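Local coordinates for protein alpha-glucosidase ([Eubacterium] rectale, PDB 6PNR) that probably hydrolyses alpha-linked sulfoquinovosides, such as those derived from plant sulfolipids, as a family 31 glycoside hydrolase, at residues E251-L256 and E296-L301; D458-V461 and H466-L469; L506-A511 and M541-R546; T522-R527 and Q533-E538. One frame throughout, in Å; residues are numbered along the deposited sequence.

Contact 1 (E251-L256 and E296-L301); sequences ERSFGL and EMYPDL
S253 and Y298 meet hydroxyl to hydroxyl: S253 OG donates to Y298 OH at 2.9 Å, approaching from the ring edge, close to the ring plane. The tyrosine oxygen also bonds to D274 OD1, its strongest partner, and to the backbone N of G249, so three bonds grip one buried atom and should hold the phenol in position. What carries the ring across the gap is its first torsion: with CG opposite the carbonyl carbon (chi1 -68°), the side chain runs toward the helix although the Y298 CB does not point at it. Beyond the hydroxyls, S253 CB lies 4.0 Å from Y298 CE1.

In the family 31 TIM-barrel domain, S253 and F254 belong to helix 250-262, which follows barrel strand 242-245, while Y298 to L301 form the approach to helix 301-310, the helix leading into strand 314-319. The contact therefore joins the start of one barrel helix to the entry of the next. A type II turn from Y298 to L301 makes that entry, its closing bond from L301 N to Y298 O being weak at 3.2 Å.

Apolar packing is looser. F254 CZ sits 4.2 Å from L301 CD1, which lies at the edge of the phenylalanine ring, near its plane, and the two side chains cross at about a right angle. L301 reaches there with CG opposite its backbone N (chi1 -179°). F254 CE2 comes to 4.4 Å from Y298 CD1 at the tyrosine's edge. F315 of strand 314-319 touches both F254 and L301, and K304 and I308 of helix 301-310 also meet F254.

Contact 2 (D458-V461 and H466-L469); sequences DQSV and HDGL. With 9VH ([(3~{S},4~{R},5~{R})-4,5-bis(oxidanyl)piperidin-3-yl]methanesulfonic acid), chain C.
D467 turns its carboxylate back across a tight loop onto S460, and the serine meets it from above rather than in its plane: S460 OG donates to D467 OD2 at 2.8 Å, 46° out of the carboxylate plane. Both segments belong to one loop of the family 31 TIM-barrel domain, between helices 447-450 and 469-481, and D458, at the head of the first segment, lines the inhibitor pocket. The two segments run close, with Q459 CA 5.3 Å from D467 CA.

The same two residues are joined a second time through the backbone, where S460 N donates to D467 O at 2.8 Å; the bond is weak because its N-H...O angle is only 129°. With CG opposite its backbone N (chi1 -156°), D467 sends its carboxylate back toward S460. OD2 has another donor in G141 N, so this buried acid ties the loop to a residue far away in sequence. With an asparagine in place of D467, the loss of one carboxylate oxygen would probably leave either the S460 hydroxyl and G141 N or the water at OD1 with a poorer partner.

Q459 lays CB and CG along the D467-G468 backbone, and its NE2 bonds to A456 O. On the pocket side, D458 OD1 comes to 3.5 Å from inhibitor C4. A water donates to D467 OD1 at 2.8 Å and accepts from Q459 NE2 at 3.0 Å.

Contact 3 (L506-A511 and M541-R546); sequences LFLRWA and MERLAR
L544 reaches toward F507 and A511, and this apolar packing forms one half of the contact. Its CD2 lies 4.0 Å from F507 CZ, at the edge of the ring and near the ring plane, and the two side chains cross at about a right angle. The other methyl, CD1, rests 4.1 Å from A511 CB. The fork comes between the helices because CG stands opposite the backbone N (chi1 -177°), bringing the methyls nearer than the direction of CB alone would suggest. Cutting L544 back to an alanine removes both methyls, which is likely to open a gap beside the F507 ring edge and take from A511 CB one of its contacts with this helix.

The second kind of packing uses the aliphatic part of an arginine. L508 CD1 touches R543 CD at 3.6 Å, and L508 CD2 lies 4.0 Å from R543 CB, so the leucine fork lies across the base of the chain. R543 is extended from CG to NE, which carries its charged end beyond the leucine: NE makes a salt bridge to D539, and NH1 bonds to L641 O. The methylene groups thus serve the helix interface while the guanidinium is held elsewhere.

The two helix segments point the same way, their axes 7° apart and 10.7 Å apart at closest approach, with A511 CA 7.4 Å from L544 CA. At that spacing the contact is made by side chains, with no hydrogen bond between the two segments. Two parallel helices, 504-514 and 538-568, linked through the short strand 521-522, are what consecutive outer helices of a TIM barrel look like.

Contact 4 (T522-R527 and Q533-E538); sequences THEGNR and QYYDDE. With 9VH ([(3~{S},4~{R},5~{R})-4,5-bis(oxidanyl)piperidin-3-yl]methanesulfonic acid), chain C; SO4 (sulfate ion), chain E.
E524 and Q533 bring their backbones to 6.6 Å between CA atoms, whereas T522 and Y534 stand 8.6 Å apart, so the two loop segments diverge toward T522. From Y534 to D536 the second segment makes a short 3-10 turn, and D537 then caps the following helix.

Q533 NE2 donates to E524 O at 3.0 Å, nearly straight (166°), in the carbonyl plane and on a lone pair. Y535 OH makes a short bond of 2.5 Å to E524 OE2, met from 57° above the carboxylate plane. The phenol gets there because CG sits between N and the carbonyl carbon (chi1 48°). E524 OE2 has a second mate in R252, and OE1 bonds to Q247, so the buried carboxylate is held by three partners. Next to it, H523 has its CB directed away from the second segment, and its ring edge meets the inhibitor: H523 NE2 donates to O5 and is also hydrogen-bonded to O4, each at 3.0 Å.

T522 OG1 approaches Y534 CE2 at 3.9 Å, though its bond goes to G245 N; Y534 OH bonds to T260. T522 also pairs with I243 of strand 242-245, and F507 of helix 504-514 and L544 of helix 538-568 pack on Y534.

All four contacts lie in the family 31 TIM-barrel domain, in the order contact 1, contact 2, then contact 3, whose two helices bracket contact 4 in sequence. Contacts 3 and 4 are closest, with centres 11 Å apart, and touch where F507 CZ meets Y534 CB at 3.4 Å. Contact 1, 17 Å from contact 4 between centres, reaches it through R252 NH1 to E524 OE2 at 2.8 Å, linking helix 250-262 to the loop between strand 521-522 and helix 538-568. Contact 2 meets contact 3 through Q459 and W510. Contacts 2 and 4 do not touch, yet both reach the inhibitor, so contacts 1 and 3 touch the loops that carry pocket residues D458 and H523.

Contact 1 (E251-L256 and E296-L301)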
# COMPACT_ATOMS: atom_id res chain seq x y z
N GLU A 251 33.05 -18.70 -29.21
CA GLU A 251 32.64 -20.02 -29.67
C GLU A 251 31.14 -20.24 -29.49
O GLU A 251 30.47 -20.75 -30.39
CB GLU A 251 33.45 -21.10 -28.94
CG GLU A 251 32.98 -22.52 -29.27
CD GLU A 251 33.66 -23.57 -28.41
OE1 GLU A 251 34.29 -23.20 -27.39
OE2 GLU A 251 33.57 -24.77 -28.74
N ARG A 252 30.59 -19.86 -28.33
CA ARG A 252 29.17 -20.14 -28.10
C ARG A 252 28.28 -19.23 -28.94
O ARG A 252 27.33 -19.69 -29.59
CB ARG A 252 28.82 -20.01 -26.62
CG ARG A 252 27.38 -20.46 -26.28
CD ARG A 252 27.06 -20.34 -24.79
NE ARG A 252 25.73 -20.90 -24.47
CZ ARG A 252 24.57 -20.27 -24.62
NH1 ARG A 252 24.51 -19.02 -25.09
NH2 ARG A 252 23.43 -20.88 -24.29
N SER A 253 28.55 -17.92 -28.92
CA SER A 253 27.68 -16.97 -29.62
C SER A 253 27.72 -17.19 -31.12
O SER A 253 26.68 -17.34 -31.77
CB SER A 253 28.09 -15.53 -29.27
OG SER A 253 27.72 -15.23 -27.94
N PHE A 254 28.91 -17.19 -31.72
CA PHE A 254 28.95 -17.42 -33.16
C PHE A 254 28.58 -18.86 -33.51
O PHE A 254 28.08 -19.11 -34.61
CB PHE A 254 30.31 -17.02 -33.73
CG PHE A 254 30.58 -15.52 -33.61
CD1 PHE A 254 29.81 -14.62 -34.32
CD2 PHE A 254 31.56 -15.04 -32.77
CE1 PHE A 254 30.03 -13.25 -34.21
CE2 PHE A 254 31.79 -13.67 -32.65
CZ PHE A 254 31.02 -12.78 -33.37
N GLY A 255 28.78 -19.80 -32.57
CA GLY A 255 28.24 -21.13 -32.76
C GLY A 255 26.73 -21.16 -32.85
O GLY A 255 26.16 -21.88 -33.68
N LEU A 256 26.05 -20.38 -32.00
CA LEU A 256 24.59 -20.32 -32.04
C LEU A 256 24.10 -19.62 -33.30
O LEU A 256 23.03 -19.95 -33.84
CB LEU A 256 24.07 -19.63 -30.78
CG LEU A 256 24.05 -20.55 -29.55
CD1 LEU A 256 23.79 -19.78 -28.28
CD2 LEU A 256 23.03 -21.64 -29.74
N GLU A 296 39.06 -11.46 -23.58
CA GLU A 296 39.16 -12.88 -23.28
C GLU A 296 37.92 -13.65 -23.72
O GLU A 296 38.04 -14.74 -24.28
CB GLU A 296 39.43 -13.09 -21.79
CG GLU A 296 40.26 -11.97 -21.15
CD GLU A 296 41.56 -11.67 -21.90
OE1 GLU A 296 42.26 -12.62 -22.32
OE2 GLU A 296 41.89 -10.47 -22.07
N MET A 297 36.73 -13.10 -23.50
CA MET A 297 35.52 -13.77 -23.97
C MET A 297 35.34 -13.66 -25.48
O MET A 297 34.93 -14.63 -26.13
CB MET A 297 34.30 -13.21 -23.25
CG MET A 297 34.21 -13.63 -21.80
SD MET A 297 32.76 -12.95 -20.97
CE MET A 297 31.44 -13.88 -21.77
N TYR A 298 35.64 -12.50 -26.06
CA TYR A 298 35.49 -12.28 -27.50
C TYR A 298 36.80 -11.79 -28.10
O TYR A 298 36.88 -10.67 -28.63
CB TYR A 298 34.36 -11.27 -27.78
CG TYR A 298 32.97 -11.77 -27.45
CD1 TYR A 298 32.23 -12.50 -28.39
CD2 TYR A 298 32.39 -11.51 -26.21
CE1 TYR A 298 30.96 -12.96 -28.09
CE2 TYR A 298 31.11 -11.96 -25.91
CZ TYR A 298 30.40 -12.68 -26.85
OH TYR A 298 29.14 -13.15 -26.55
N PRO A 299 37.86 -12.61 -28.08
CA PRO A 299 39.14 -12.18 -28.68
C PRO A 299 38.99 -11.83 -30.15
O PRO A 299 38.31 -12.52 -30.91
CB PRO A 299 40.06 -13.39 -28.47
CG PRO A 299 39.14 -14.55 -28.36
CD PRO A 299 37.94 -14.01 -27.60
N ASP A 300 39.65 -10.74 -30.54
CA ASP A 300 39.64 -10.27 -31.92
C ASP A 300 38.21 -10.07 -32.44
O ASP A 300 37.89 -10.37 -33.59
CB ASP A 300 40.43 -11.22 -32.82
CG ASP A 300 41.92 -11.22 -32.51
OD1 ASP A 300 42.39 -10.34 -31.74
OD2 ASP A 300 42.63 -12.11 -33.02
N LEU A 301 37.33 -9.57 -31.58
CA LEU A 301 35.96 -9.29 -32.01
C LEU A 301 35.89 -8.43 -33.26
O LEU A 301 35.10 -8.76 -34.16
CB LEU A 301 35.19 -8.64 -30.85
CG LEU A 301 33.71 -8.30 -31.12
CD1 LEU A 301 32.95 -9.53 -31.58
CD2 LEU A 301 33.06 -7.69 -29.90

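Contact 2 (D458-V461 and H466-L469)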
# COMPACT_ATOMS: atom_id res chain seq x y z
N ASP A 458 11.76 -4.76 -19.48
CA ASP A 458 11.72 -6.12 -18.95
C ASP A 458 10.28 -6.54 -18.68
O ASP A 458 9.62 -5.96 -17.81
CB ASP A 458 12.50 -6.22 -17.64
CG ASP A 458 13.96 -5.85 -17.76
OD1 ASP A 458 14.47 -5.64 -18.88
OD2 ASP A 458 14.62 -5.80 -16.69
N GLN A 459 9.79 -7.57 -19.37
CA GLN A 459 8.59 -8.28 -18.96
C GLN A 459 8.99 -9.53 -18.18
O GLN A 459 10.08 -10.06 -18.36
CB GLN A 459 7.73 -8.69 -20.16
CG GLN A 459 6.83 -7.59 -20.67
CD GLN A 459 7.63 -6.55 -21.41
OE1 GLN A 459 8.28 -6.86 -22.41
NE2 GLN A 459 7.61 -5.31 -20.92
N SER A 460 8.08 -10.00 -17.32
CA SER A 460 8.23 -11.35 -16.81
C SER A 460 8.03 -12.34 -17.95
O SER A 460 7.38 -12.05 -18.96
CB SER A 460 7.23 -11.64 -15.69
OG SER A 460 7.50 -10.87 -14.53
N VAL A 461 8.62 -13.52 -17.78
CA VAL A 461 8.50 -14.57 -18.79
C VAL A 461 7.18 -15.32 -18.62
O VAL A 461 7.16 -16.53 -18.42
CB VAL A 461 9.71 -15.52 -18.73
CG1 VAL A 461 10.96 -14.81 -19.22
CG2 VAL A 461 9.95 -16.05 -17.28
N HIS A 466 -0.42 -7.89 -16.28
CA HIS A 466 0.30 -6.70 -15.86
C HIS A 466 1.81 -6.81 -16.03
O HIS A 466 2.49 -5.78 -15.94
CB HIS A 466 -0.03 -6.37 -14.40
CG HIS A 466 -1.45 -5.94 -14.20
ND1 HIS A 466 -1.93 -4.74 -14.67
CD2 HIS A 466 -2.50 -6.56 -13.61
CE1 HIS A 466 -3.21 -4.63 -14.37
NE2 HIS A 466 -3.59 -5.72 -13.73
N ASP A 467 2.36 -8.01 -16.31
CA ASP A 467 3.80 -8.03 -16.60
C ASP A 467 4.21 -9.07 -17.63
O ASP A 467 5.41 -9.37 -17.72
CB ASP A 467 4.62 -8.26 -15.31
CG ASP A 467 6.04 -7.73 -15.42
OD1 ASP A 467 6.29 -6.85 -16.29
OD2 ASP A 467 6.91 -8.18 -14.64
N GLY A 468 3.29 -9.60 -18.43
CA GLY A 468 3.67 -10.55 -19.45
C GLY A 468 3.44 -10.03 -20.85
O GLY A 468 3.47 -8.81 -21.08
N LEU A 469 3.17 -10.95 -21.79
CA LEU A 469 3.09 -10.62 -23.20
C LEU A 469 2.10 -9.49 -23.47
O LEU A 469 2.40 -8.56 -24.23
CB LEU A 469 2.73 -11.89 -23.99
CG LEU A 469 2.79 -11.95 -25.53
CD1 LEU A 469 2.92 -13.41 -25.97
CD2 LEU A 469 1.58 -11.32 -26.21
O1 9VH C . 21.89 -7.74 -16.38
S1 9VH C . 22.30 -6.43 -16.87
O2 9VH C . 21.75 -5.39 -16.03
O3 9VH C . 23.74 -6.36 -17.04
C1 9VH C . 21.57 -6.29 -18.47
C2 9VH C . 20.04 -6.25 -18.47
C3 9VH C . 19.60 -4.88 -17.99
N1 9VH C . 18.20 -4.52 -18.18
C4 9VH C . 17.75 -4.74 -19.55
C5 9VH C . 18.00 -6.19 -19.95
O4 9VH C . 17.54 -6.36 -21.29
C6 9VH C . 19.48 -6.50 -19.88
O5 9VH C . 19.73 -7.85 -20.26
O HOH W 1 9.70 -8.04 -15.03
O HOH W 2 8.42 -5.58 -15.72
O HOH W 3 5.68 -5.28 -18.58

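Contact 3 (L506-A511 and M541-R546)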
# COMPACT_ATOMS: atom_id res chain seq x y z
N LEU A 506 5.15 -19.85 -24.63
CA LEU A 506 5.28 -18.41 -24.45
C LEU A 506 6.21 -17.80 -25.48
O LEU A 506 5.91 -16.75 -26.07
CB LEU A 506 5.80 -18.10 -23.04
CG LEU A 506 6.02 -16.58 -22.94
CD1 LEU A 506 4.66 -15.85 -22.89
CD2 LEU A 506 6.89 -16.24 -21.79
N PHE A 507 7.37 -18.42 -25.71
CA PHE A 507 8.28 -17.88 -26.72
C PHE A 507 7.59 -17.80 -28.07
O PHE A 507 7.72 -16.79 -28.78
CB PHE A 507 9.56 -18.72 -26.81
CG PHE A 507 10.48 -18.26 -27.91
CD1 PHE A 507 10.30 -18.69 -29.22
CD2 PHE A 507 11.51 -17.37 -27.64
CE1 PHE A 507 11.12 -18.24 -30.25
CE2 PHE A 507 12.34 -16.91 -28.66
CZ PHE A 507 12.14 -17.35 -29.97
N LEU A 508 6.87 -18.86 -28.45
CA LEU A 508 6.26 -18.90 -29.78
C LEU A 508 5.11 -17.90 -29.91
O LEU A 508 4.99 -17.24 -30.95
CB LEU A 508 5.80 -20.32 -30.10
CG LEU A 508 6.95 -21.29 -30.35
CD1 LEU A 508 6.43 -22.71 -30.42
CD2 LEU A 508 7.69 -20.91 -31.63
N ARG A 509 4.26 -17.79 -28.88
CA ARG A 509 3.21 -16.77 -28.91
C ARG A 509 3.80 -15.37 -28.98
O ARG A 509 3.24 -14.49 -29.63
CB ARG A 509 2.31 -16.88 -27.67
CG ARG A 509 1.29 -18.02 -27.71
CD ARG A 509 0.32 -17.88 -28.90
NE ARG A 509 -0.72 -18.89 -28.80
CZ ARG A 509 -1.55 -19.25 -29.78
NH1 ARG A 509 -1.47 -18.67 -30.97
NH2 ARG A 509 -2.46 -20.19 -29.55
N TRP A 510 4.92 -15.13 -28.28
CA TRP A 510 5.56 -13.81 -28.36
C TRP A 510 6.14 -13.55 -29.75
O TRP A 510 6.03 -12.44 -30.27
CB TRP A 510 6.65 -13.69 -27.29
CG TRP A 510 6.79 -12.31 -26.64
CD1 TRP A 510 7.05 -11.12 -27.25
CD2 TRP A 510 6.73 -12.04 -25.23
NE1 TRP A 510 7.12 -10.11 -26.30
CE2 TRP A 510 6.94 -10.65 -25.06
CE3 TRP A 510 6.50 -12.83 -24.09
CZ2 TRP A 510 6.92 -10.04 -23.80
CZ3 TRP A 510 6.48 -12.22 -22.84
CH2 TRP A 510 6.69 -10.83 -22.71
N ALA A 511 6.76 -14.57 -30.35
CA ALA A 511 7.36 -14.37 -31.67
C ALA A 511 6.30 -14.09 -32.74
O ALA A 511 6.54 -13.30 -33.67
CB ALA A 511 8.21 -15.58 -32.03
N MET A 541 12.70 -24.10 -33.64
CA MET A 541 13.51 -23.45 -34.67
C MET A 541 12.84 -23.55 -36.04
O MET A 541 12.91 -22.60 -36.84
CB MET A 541 14.91 -24.05 -34.68
CG MET A 541 15.72 -23.60 -33.49
SD MET A 541 17.44 -24.11 -33.52
CE MET A 541 17.27 -25.77 -32.92
N GLU A 542 12.17 -24.66 -36.32
CA GLU A 542 11.44 -24.77 -37.58
C GLU A 542 10.27 -23.79 -37.62
O GLU A 542 10.03 -23.15 -38.65
CB GLU A 542 10.95 -26.21 -37.77
CG GLU A 542 12.09 -27.22 -37.89
CD GLU A 542 11.63 -28.66 -37.62
OE1 GLU A 542 10.40 -28.92 -37.71
OE2 GLU A 542 12.49 -29.52 -37.31
N ARG A 543 9.55 -23.66 -36.50
CA ARG A 543 8.46 -22.70 -36.42
C ARG A 543 8.96 -21.26 -36.54
O ARG A 543 8.35 -20.44 -37.22
CB ARG A 543 7.70 -22.88 -35.10
CG ARG A 543 6.79 -24.10 -35.05
CD ARG A 543 6.29 -24.30 -33.63
NE ARG A 543 5.33 -25.39 -33.52
CZ ARG A 543 4.03 -25.25 -33.75
NH1 ARG A 543 3.55 -24.06 -34.12
NH2 ARG A 543 3.22 -26.29 -33.62
N LEU A 544 10.05 -20.94 -35.84
CA LEU A 544 10.58 -19.59 -35.87
C LEU A 544 11.04 -19.21 -37.28
O LEU A 544 10.86 -18.06 -37.71
CB LEU A 544 11.73 -19.47 -34.86
CG LEU A 544 12.38 -18.10 -34.68
CD1 LEU A 544 11.32 -17.09 -34.27
CD2 LEU A 544 13.46 -18.20 -33.61
N ALA A 545 11.61 -20.17 -38.01
CA ALA A 545 11.98 -19.91 -39.41
C ALA A 545 10.78 -19.40 -40.20
O ALA A 545 10.90 -18.44 -40.97
CB ALA A 545 12.52 -21.19 -40.05
N ARG A 546 9.62 -20.03 -40.02
CA ARG A 546 8.41 -19.55 -40.69
C ARG A 546 8.02 -18.15 -40.23
O ARG A 546 7.74 -17.27 -41.05
CB ARG A 546 7.27 -20.54 -40.44
CG ARG A 546 5.87 -19.98 -40.72
CD ARG A 546 4.83 -21.07 -40.55
NE ARG A 546 3.47 -20.60 -40.74
CZ ARG A 546 2.77 -19.93 -39.84
NH1 ARG A 546 3.31 -19.61 -38.66
NH2 ARG A 546 1.53 -19.56 -40.13

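Contact 4 (T522-R527 and Q533-E538)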
# COMPACT_ATOMS: atom_id res chain seq x y z
N THR A 522 15.31 -11.56 -30.00
CA THR A 522 15.17 -12.50 -28.89
C THR A 522 16.07 -12.06 -27.74
O THR A 522 16.85 -11.11 -27.84
CB THR A 522 15.51 -13.94 -29.32
OG1 THR A 522 16.91 -14.06 -29.58
CG2 THR A 522 14.71 -14.36 -30.55
N HIS A 523 15.97 -12.76 -26.61
CA HIS A 523 16.75 -12.41 -25.44
C HIS A 523 16.88 -13.65 -24.58
O HIS A 523 15.88 -14.33 -24.34
CB HIS A 523 16.06 -11.27 -24.66
CG HIS A 523 16.93 -10.55 -23.68
ND1 HIS A 523 17.97 -11.17 -23.00
CD2 HIS A 523 16.91 -9.27 -23.23
CE1 HIS A 523 18.55 -10.30 -22.19
NE2 HIS A 523 17.92 -9.14 -22.31
N GLU A 524 18.09 -13.96 -24.13
CA GLU A 524 18.24 -15.13 -23.26
C GLU A 524 17.60 -14.91 -21.89
O GLU A 524 17.26 -15.89 -21.21
CB GLU A 524 19.72 -15.51 -23.12
CG GLU A 524 20.29 -16.18 -24.38
CD GLU A 524 21.72 -16.68 -24.23
OE1 GLU A 524 22.36 -16.36 -23.21
OE2 GLU A 524 22.20 -17.41 -25.14
N GLY A 525 17.38 -13.65 -21.48
CA GLY A 525 16.82 -13.39 -20.16
C GLY A 525 17.89 -13.42 -19.08
O GLY A 525 19.07 -13.62 -19.33
N ASN A 526 17.45 -13.20 -17.83
CA ASN A 526 18.40 -13.08 -16.72
C ASN A 526 18.92 -14.42 -16.22
O ASN A 526 19.92 -14.45 -15.49
CB ASN A 526 17.76 -12.34 -15.53
CG ASN A 526 16.57 -13.08 -14.95
OD1 ASN A 526 15.68 -13.51 -15.68
ND2 ASN A 526 16.57 -13.26 -13.62
N ARG A 527 18.28 -15.54 -16.57
CA ARG A 527 18.68 -16.86 -16.09
C ARG A 527 18.61 -17.84 -17.25
O ARG A 527 17.76 -18.75 -17.28
CB ARG A 527 17.80 -17.29 -14.91
CG ARG A 527 18.04 -16.42 -13.69
CD ARG A 527 17.15 -16.79 -12.52
NE ARG A 527 17.53 -16.04 -11.33
CZ ARG A 527 16.93 -16.16 -10.15
NH1 ARG A 527 15.90 -16.99 -10.01
NH2 ARG A 527 17.36 -15.44 -9.12
N GLN A 533 15.06 -21.51 -24.32
CA GLN A 533 15.63 -20.74 -25.42
C GLN A 533 15.22 -21.37 -26.74
O GLN A 533 15.13 -22.59 -26.84
CB GLN A 533 17.17 -20.69 -25.34
CG GLN A 533 17.71 -20.38 -23.95
CD GLN A 533 17.35 -18.97 -23.50
OE1 GLN A 533 16.93 -18.12 -24.30
NE2 GLN A 533 17.49 -18.71 -22.20
N TYR A 534 14.96 -20.54 -27.76
CA TYR A 534 14.50 -21.06 -29.03
C TYR A 534 15.42 -22.15 -29.58
O TYR A 534 14.95 -23.09 -30.23
CB TYR A 534 14.36 -19.93 -30.07
CG TYR A 534 15.67 -19.41 -30.66
CD1 TYR A 534 16.26 -20.03 -31.76
CD2 TYR A 534 16.30 -18.29 -30.13
CE1 TYR A 534 17.46 -19.56 -32.30
CE2 TYR A 534 17.49 -17.81 -30.67
CZ TYR A 534 18.05 -18.45 -31.77
OH TYR A 534 19.23 -18.00 -32.30
N TYR A 535 16.73 -22.02 -29.34
CA TYR A 535 17.69 -22.99 -29.86
C TYR A 535 17.74 -24.28 -29.05
O TYR A 535 18.56 -25.15 -29.36
CB TYR A 535 19.08 -22.36 -29.94
CG TYR A 535 19.55 -21.62 -28.69
CD1 TYR A 535 20.03 -22.32 -27.58
CD2 TYR A 535 19.56 -20.24 -28.64
CE1 TYR A 535 20.47 -21.65 -26.45
CE2 TYR A 535 20.00 -19.56 -27.51
CZ TYR A 535 20.46 -20.26 -26.43
OH TYR A 535 20.90 -19.58 -25.31
N ASP A 536 16.88 -24.42 -28.04
CA ASP A 536 16.77 -25.66 -27.27
C ASP A 536 15.96 -26.72 -28.00
O ASP A 536 16.05 -27.89 -27.62
CB ASP A 536 16.09 -25.42 -25.92
CG ASP A 536 16.96 -24.66 -24.92
OD1 ASP A 536 18.18 -24.51 -25.13
OD2 ASP A 536 16.39 -24.21 -23.90
N ASP A 537 15.16 -26.35 -28.99
CA ASP A 537 14.08 -27.21 -29.46
C ASP A 537 14.00 -27.15 -30.97
O ASP A 537 13.80 -26.06 -31.53
CB ASP A 537 12.75 -26.75 -28.84
CG ASP A 537 11.59 -27.67 -29.20
OD1 ASP A 537 11.59 -28.83 -28.72
OD2 ASP A 537 10.67 -27.23 -29.93
N GLU A 538 14.12 -28.30 -31.65
CA GLU A 538 14.14 -28.28 -33.11
C GLU A 538 12.80 -27.81 -33.68
O GLU A 538 12.78 -27.04 -34.64
CB GLU A 538 14.49 -29.67 -33.67
CG GLU A 538 15.92 -30.11 -33.39
CD GLU A 538 16.97 -29.16 -33.95
OE1 GLU A 538 16.77 -28.67 -35.08
OE2 GLU A 538 17.99 -28.92 -33.27
O1 9VH C . 21.89 -7.74 -16.38
S1 9VH C . 22.30 -6.43 -16.87
O2 9VH C . 21.75 -5.39 -16.03
O3 9VH C . 23.74 -6.36 -17.04
C1 9VH C . 21.57 -6.29 -18.47
C2 9VH C . 20.04 -6.25 -18.47
C3 9VH C . 19.60 -4.88 -17.99
N1 9VH C . 18.20 -4.52 -18.18
C4 9VH C . 17.75 -4.74 -19.55
C5 9VH C . 18.00 -6.19 -19.95
O4 9VH C . 17.54 -6.36 -21.29
C6 9VH C . 19.48 -6.50 -19.88
O5 9VH C . 19.73 -7.85 -20.26
S SO4 E . 14.27 -17.88 -6.82
O1 SO4 E . 14.10 -16.66 -7.60
O2 SO4 E . 14.50 -17.50 -5.43
O3 SO4 E . 13.06 -18.70 -6.94
O4 SO4 E . 15.40 -18.66 -7.32